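Local coordinates for protein transcriptional regulator, MarR family (Bacillus cereus, PDB 4XRF) that probably binds DNA as a winged helix-turn-helix transcription factor of the MarR family, at residues T29-P34 / I72-V77; I38-D43 / A99-A104. All blocks are in the same frame, centred on the assembly; numbering follows the deposited sequence.

Interaction 1: T29-P34 / I72-V77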
loop_
_atom_site.group_PDB
_atom_site.type_symbol
_atom_site.label_atom_id
_atom_site.label_comp_id
_atom_site.label_asym_id
_atom_site.label_seq_id
_atom_site.Cartn_x
_atom_site.Cartn_y
_atom_site.Cartn_z
ATOM N N THR A 29 -12.837 11.860 5.765
ATOM C CA THR A 29 -13.902 12.272 4.853
ATOM C C THR A 29 -14.793 11.120 4.378
ATOM O O THR A 29 -15.890 11.366 3.898
ATOM C CB THR A 29 -13.350 13.010 3.604
ATOM O OG1 THR A 29 -12.550 12.110 2.828
ATOM C CG2 THR A 29 -12.502 14.214 4.018
ATOM N N GLY A 30 -14.316 9.878 4.504
ATOM C CA GLY A 30 -15.005 8.689 3.972
ATOM C C GLY A 30 -14.957 8.534 2.455
ATOM O O GLY A 30 -15.746 7.780 1.878
ATOM N N LEU A 31 -14.030 9.252 1.814
ATOM C CA LEU A 31 -13.883 9.247 0.355
ATOM C C LEU A 31 -12.441 9.059 -0.102
ATOM O O LEU A 31 -11.541 9.603 0.490
ATOM C CB LEU A 31 -14.415 10.570 -0.234
ATOM C CG LEU A 31 -15.861 10.954 0.139
ATOM C CD1 LEU A 31 -16.119 12.449 -0.057
ATOM C CD2 LEU A 31 -16.882 10.094 -0.616
ATOM N N THR A 32 -12.230 8.303 -1.174
ATOM C CA THR A 32 -10.942 8.320 -1.867
ATOM C C THR A 32 -10.894 9.601 -2.717
ATOM O O THR A 32 -11.939 10.222 -2.967
ATOM C CB THR A 32 -10.790 7.135 -2.826
ATOM O OG1 THR A 32 -11.721 7.301 -3.891
ATOM C CG2 THR A 32 -11.085 5.818 -2.135
ATOM N N PRO A 33 -9.689 10.020 -3.156
ATOM C CA PRO A 33 -9.662 11.234 -3.974
ATOM C C PRO A 33 -10.508 11.238 -5.260
ATOM O O PRO A 33 -11.087 12.282 -5.564
ATOM C CB PRO A 33 -8.163 11.433 -4.248
ATOM C CG PRO A 33 -7.541 10.925 -2.966
ATOM C CD PRO A 33 -8.340 9.678 -2.648
ATOM N N PRO A 34 -10.610 10.101 -5.998
ATOM C CA PRO A 34 -11.482 10.161 -7.168
ATOM C C PRO A 34 -12.976 10.274 -6.816
ATOM O O PRO A 34 -13.728 10.955 -7.546
ATOM C CB PRO A 34 -11.190 8.836 -7.905
ATOM C CG PRO A 34 -9.783 8.499 -7.482
ATOM C CD PRO A 34 -9.773 8.883 -6.027
ATOM N N ILE A 72 -22.997 4.830 -4.687
ATOM C CA ILE A 72 -24.373 4.345 -4.447
ATOM C C ILE A 72 -24.451 3.558 -3.126
ATOM O O ILE A 72 -25.311 3.843 -2.296
ATOM C CB ILE A 72 -24.920 3.536 -5.658
ATOM C CG1 ILE A 72 -25.122 4.461 -6.859
ATOM C CG2 ILE A 72 -26.235 2.803 -5.326
ATOM C CD1 ILE A 72 -25.445 3.728 -8.157
ATOM N N ASP A 73 -23.525 2.619 -2.898
ATOM C CA ASP A 73 -23.404 1.944 -1.580
ATOM C C ASP A 73 -23.367 2.940 -0.401
ATOM O O ASP A 73 -24.037 2.719 0.611
ATOM C CB ASP A 73 -22.154 1.050 -1.496
ATOM C CG ASP A 73 -22.164 -0.097 -2.489
ATOM O OD1 ASP A 73 -23.259 -0.562 -2.897
ATOM O OD2 ASP A 73 -21.058 -0.532 -2.892
ATOM N N GLN A 74 -22.584 4.021 -0.531
ATOM C CA GLN A 74 -22.530 5.062 0.518
ATOM C C GLN A 74 -23.740 6.000 0.450
ATOM O O GLN A 74 -23.878 6.880 1.297
ATOM C CB GLN A 74 -21.236 5.898 0.439
ATOM C CG GLN A 74 -19.936 5.159 0.704
ATOM C CD GLN A 74 -18.837 6.096 1.183
ATOM O OE1 GLN A 74 -19.035 6.879 2.123
ATOM N NE2 GLN A 74 -17.669 6.012 0.554
ATOM N N GLU A 75 -24.578 5.840 -0.576
ATOM C CA GLU A 75 -25.836 6.593 -0.727
ATOM C C GLU A 75 -25.579 8.067 -1.040
ATOM O O GLU A 75 -26.363 8.944 -0.659
ATOM C CB GLU A 75 -26.703 6.459 0.540
ATOM C CG GLU A 75 -27.536 5.186 0.592
ATOM C CD GLU A 75 -28.022 4.856 1.992
ATOM O OE1 GLU A 75 -27.989 5.737 2.883
ATOM O OE2 GLU A 75 -28.439 3.699 2.215
ATOM N N LEU A 76 -24.472 8.342 -1.716
ATOM C CA LEU A 76 -24.062 9.723 -1.934
ATOM C C LEU A 76 -24.534 10.267 -3.283
ATOM O O LEU A 76 -24.629 11.479 -3.464
ATOM C CB LEU A 76 -22.545 9.884 -1.759
ATOM C CG LEU A 76 -21.961 9.475 -0.395
ATOM C CD1 LEU A 76 -20.436 9.598 -0.388
ATOM C CD2 LEU A 76 -22.571 10.298 0.742
ATOM N N VAL A 77 -24.784 9.365 -4.226
ATOM C CA VAL A 77 -25.342 9.729 -5.531
ATOM C C VAL A 77 -26.495 8.793 -5.867
ATOM O O VAL A 77 -26.623 7.734 -5.252
ATOM C CB VAL A 77 -24.290 9.655 -6.675
ATOM C CG1 VAL A 77 -23.081 10.547 -6.387
ATOM C CG2 VAL A 77 -23.854 8.218 -6.946
#
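Gln74 meets Gly30 through its side-chain amide. NE2 of Gln74 donates to O of Gly30 at 2.9 Å, with an N-H...O angle of 162°. The donor lies nearly on the line of the C=O bond, at 179°, and the acceptor sits in the plane of the Gln74 amide. Gln74 CG lies anti to the carbonyl carbon (chi1 -65°) and the chain runs on extended, carrying the amide across. Beside this bond, the leucine ends touch: CD2 of Leu31 lies 3.6 Å from CD1 of Leu76.

The amide has further partners. Its OE1 accepts from Arg100 NH2, and its NE2 also donates to Gln27 O of the second subunit. Together these bonds fix which way round the amide lies. Arg100 also bonds Thr29 O.

Turns at helix ends position both sides. Gly30, with positive phi, leads out of helix 4-29, and Thr32 is the N-cap of helix 33-45. After helix 61-73, Glu75 makes a Schellman motif. Helix 61-73 is probably the DNA-recognition helix, as in other MarR proteins.

All four touching residues are buried. One glutamine therefore satisfies a buried carbonyl, probably helps to place Arg100 and reaches the partner subunit, while the two leucines meet beside it.

Interaction 2: I38-D43 / A99-A104. With PO4 (phosphate ion), chain I; PO4 (phosphate ion), chain C.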
loop_
_atom_site.group_PDB
_atom_site.type_symbol
_atom_site.label_atom_id
_atom_site.label_comp_id
_atom_site.label_asym_id
_atom_site.label_seq_id
_atom_site.Cartn_x
_atom_site.Cartn_y
_atom_site.Cartn_z
ATOM N N ILE A 38 -15.386 13.277 -8.075
ATOM C CA ILE A 38 -16.702 13.010 -8.655
ATOM C C ILE A 38 -17.808 13.842 -7.997
ATOM O O ILE A 38 -18.576 14.516 -8.692
ATOM C CB ILE A 38 -17.047 11.503 -8.682
ATOM C CG1 ILE A 38 -16.195 10.804 -9.762
ATOM C CG2 ILE A 38 -18.528 11.277 -9.035
ATOM C CD1 ILE A 38 -16.100 9.291 -9.613
ATOM N N LEU A 39 -17.903 13.784 -6.672
ATOM C CA LEU A 39 -18.899 14.567 -5.948
ATOM C C LEU A 39 -18.769 16.082 -6.202
ATOM O O LEU A 39 -19.791 16.774 -6.297
ATOM C CB LEU A 39 -18.842 14.285 -4.428
ATOM C CG LEU A 39 -19.142 12.846 -3.963
ATOM C CD1 LEU A 39 -19.144 12.777 -2.441
ATOM C CD2 LEU A 39 -20.472 12.336 -4.511
ATOM N N LYS A 40 -17.535 16.586 -6.305
ATOM C CA LYS A 40 -17.328 17.999 -6.634
ATOM C C LYS A 40 -17.858 18.353 -8.021
ATOM O O LYS A 40 -18.449 19.416 -8.189
ATOM C CB LYS A 40 -15.862 18.418 -6.546
ATOM C CG LYS A 40 -15.301 18.434 -5.148
ATOM C CD LYS A 40 -13.876 18.988 -5.139
ATOM C CE LYS A 40 -13.829 20.506 -5.285
ATOM N NZ LYS A 40 -12.428 21.011 -5.086
ATOM N N ILE A 41 -17.637 17.479 -9.007
ATOM C CA ILE A 41 -18.190 17.694 -10.357
ATOM C C ILE A 41 -19.721 17.801 -10.310
ATOM O O ILE A 41 -20.301 18.718 -10.889
ATOM C CB ILE A 41 -17.767 16.589 -11.352
ATOM C CG1 ILE A 41 -16.239 16.559 -11.497
ATOM C CG2 ILE A 41 -18.444 16.797 -12.711
ATOM C CD1 ILE A 41 -15.733 15.407 -12.346
ATOM N N LEU A 42 -20.360 16.870 -9.607
ATOM C CA LEU A 42 -21.823 16.815 -9.508
ATOM C C LEU A 42 -22.383 17.967 -8.681
ATOM O O LEU A 42 -23.505 18.407 -8.919
ATOM C CB LEU A 42 -22.276 15.475 -8.917
ATOM C CG LEU A 42 -21.902 14.257 -9.759
ATOM C CD1 LEU A 42 -22.155 12.985 -8.976
ATOM C CD2 LEU A 42 -22.671 14.249 -11.066
ATOM N N ASP A 43 -21.604 18.436 -7.702
ATOM C CA ASP A 43 -21.960 19.630 -6.941
ATOM C C ASP A 43 -21.900 20.873 -7.827
ATOM O O ASP A 43 -22.736 21.767 -7.702
ATOM C CB ASP A 43 -21.024 19.819 -5.756
ATOM C CG ASP A 43 -21.563 20.811 -4.732
ATOM O OD1 ASP A 43 -22.785 21.062 -4.703
ATOM O OD2 ASP A 43 -20.756 21.334 -3.933
ATOM N N ALA A 99 -24.074 17.114 1.504
ATOM C CA ALA A 99 -23.510 17.331 2.831
ATOM C C ALA A 99 -22.100 16.726 2.945
ATOM O O ALA A 99 -21.204 17.338 3.529
ATOM C CB ALA A 99 -24.434 16.775 3.912
ATOM N N ARG A 100 -21.892 15.538 2.379
ATOM C CA ARG A 100 -20.570 14.906 2.444
ATOM C C ARG A 100 -19.487 15.727 1.726
ATOM O O ARG A 100 -18.395 15.887 2.254
ATOM C CB ARG A 100 -20.578 13.463 1.910
ATOM C CG ARG A 100 -19.262 12.725 2.159
ATOM C CD ARG A 100 -19.094 12.256 3.618
ATOM N NE ARG A 100 -19.915 11.075 3.839
ATOM C CZ ARG A 100 -19.594 9.841 3.440
ATOM N NH1 ARG A 100 -18.431 9.595 2.839
ATOM N NH2 ARG A 100 -20.442 8.838 3.637
ATOM N N VAL A 101 -19.793 16.251 0.538
ATOM C CA VAL A 101 -18.787 16.998 -0.217
ATOM C C VAL A 101 -18.369 18.305 0.505
ATOM O O VAL A 101 -17.175 18.625 0.574
ATOM C CB VAL A 101 -19.158 17.141 -1.727
ATOM C CG1 VAL A 101 -20.342 18.073 -1.950
ATOM C CG2 VAL A 101 -17.954 17.554 -2.553
ATOM N N GLU A 102 -19.334 19.001 1.110
ATOM C CA GLU A 102 -19.053 20.196 1.920
ATOM C C GLU A 102 -18.224 19.880 3.165
ATOM O O GLU A 102 -17.255 20.583 3.474
ATOM C CB GLU A 102 -20.349 20.900 2.326
ATOM C CG GLU A 102 -21.121 21.493 1.156
ATOM C CD GLU A 102 -22.444 22.118 1.575
ATOM O OE1 GLU A 102 -22.554 22.583 2.731
ATOM O OE2 GLU A 102 -23.373 22.153 0.747
ATOM N N GLU A 103 -18.609 18.826 3.878
ATOM C CA GLU A 103 -17.840 18.331 5.013
ATOM C C GLU A 103 -16.411 17.940 4.596
ATOM O O GLU A 103 -15.447 18.342 5.239
ATOM C CB GLU A 103 -18.584 17.156 5.652
ATOM C CG GLU A 103 -17.793 16.351 6.676
ATOM C CD GLU A 103 -18.452 15.004 6.941
ATOM O OE1 GLU A 103 -19.403 14.963 7.758
ATOM O OE2 GLU A 103 -18.029 13.993 6.318
ATOM N N ALA A 104 -16.285 17.184 3.505
ATOM C CA ALA A 104 -14.978 16.810 2.956
ATOM C C ALA A 104 -14.079 18.007 2.611
ATOM O O ALA A 104 -12.863 17.957 2.809
ATOM C CB ALA A 104 -15.148 15.909 1.738
HETATM P P PO4 I . -23.010 10.230 5.809
HETATM O O1 PO4 I . -22.813 9.182 4.742
HETATM O O2 PO4 I . -22.568 11.559 5.321
HETATM O O3 PO4 I . -22.177 9.817 7.042
HETATM O O4 PO4 I . -24.469 10.241 6.250
HETATM P P PO4 C . -9.978 21.495 -8.046
HETATM O O1 PO4 C . -11.411 21.161 -8.375
HETATM O O2 PO4 C . -9.063 20.487 -8.686
HETATM O O3 PO4 C . -9.680 22.898 -8.549
HETATM O O4 PO4 C . -9.803 21.431 -6.550
HETATM O O HOH W 1 -22.994 22.122 -1.881
#
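Val101 packs against Leu39 and Lys40 where segments 38-43 and 99-104 come closest. Val101 CG2 lies 3.9 Å from CB of Leu39 and 3.8 Å from CG of Lys40. With chi1 at 70°, Val101 holds CG2 anti to its backbone N, against these two neighbouring residues. Val101 CG1 turns to Asp43 instead and meets Asp43 OD2 at 3.8 Å. The short segments cross at -115°, with their axes 9.7 Å apart at closest approach. No direct hydrogen bond joins them, so the close part is apolar packing centred on one valine.

The outer side is looser and polar. Asp43 and Glu102 are exposed, and their carboxylates do not touch. A water lies within bonding distance of Asp43 OD1 and Glu102 OE2 and probably bridges them, easing the approach of two like charges. Lys40 bends at chi3 and carries its amine away from Val101. Lys40 NZ makes a salt bridge with Asp5 of the third subunit and donates to phosphate O4 at 3.0 Å.

Arg100 is buried, and its end leads away from 38-43 toward the second subunit. Arg100 NE donates to O2 of another phosphate at 3.1 Å and Arg100 NH2 to its O1 at 2.6 Å, both nearly straight. Arg100 NH2 of the second subunit binds this phosphate as well. Both phosphates probably come from the crystallisation liquor.

Inward, Leu39 reaches Leu93 of strand 89-93, and Leu42 packs on Ile91 and Leu93 of that strand and on Leu53 of helix 50-57. Ile38 touches Met67 and Leu71 of helix 61-73.

The chain first runs along helix 4-29, turns through 29-34 and enters helix 33-45, which carries 38-43. Interaction 1 closes when the chain returns at 72-77, around the end of helix 61-73. The chain then passes through strands 77-81 and 89-93, the wing of the winged-helix fold, and interaction 2 closes at 99-104 on helix 95-106. The segments alternate, so the two loops cross rather than nest. Their centres are 9 Å apart. They also touch directly, with Val77 CG1 3.7 Å from Leu42 CD1. Together they tie the turn before helix 33-45, and that helix itself, to the end of helix 61-73 and to the helix after the wing.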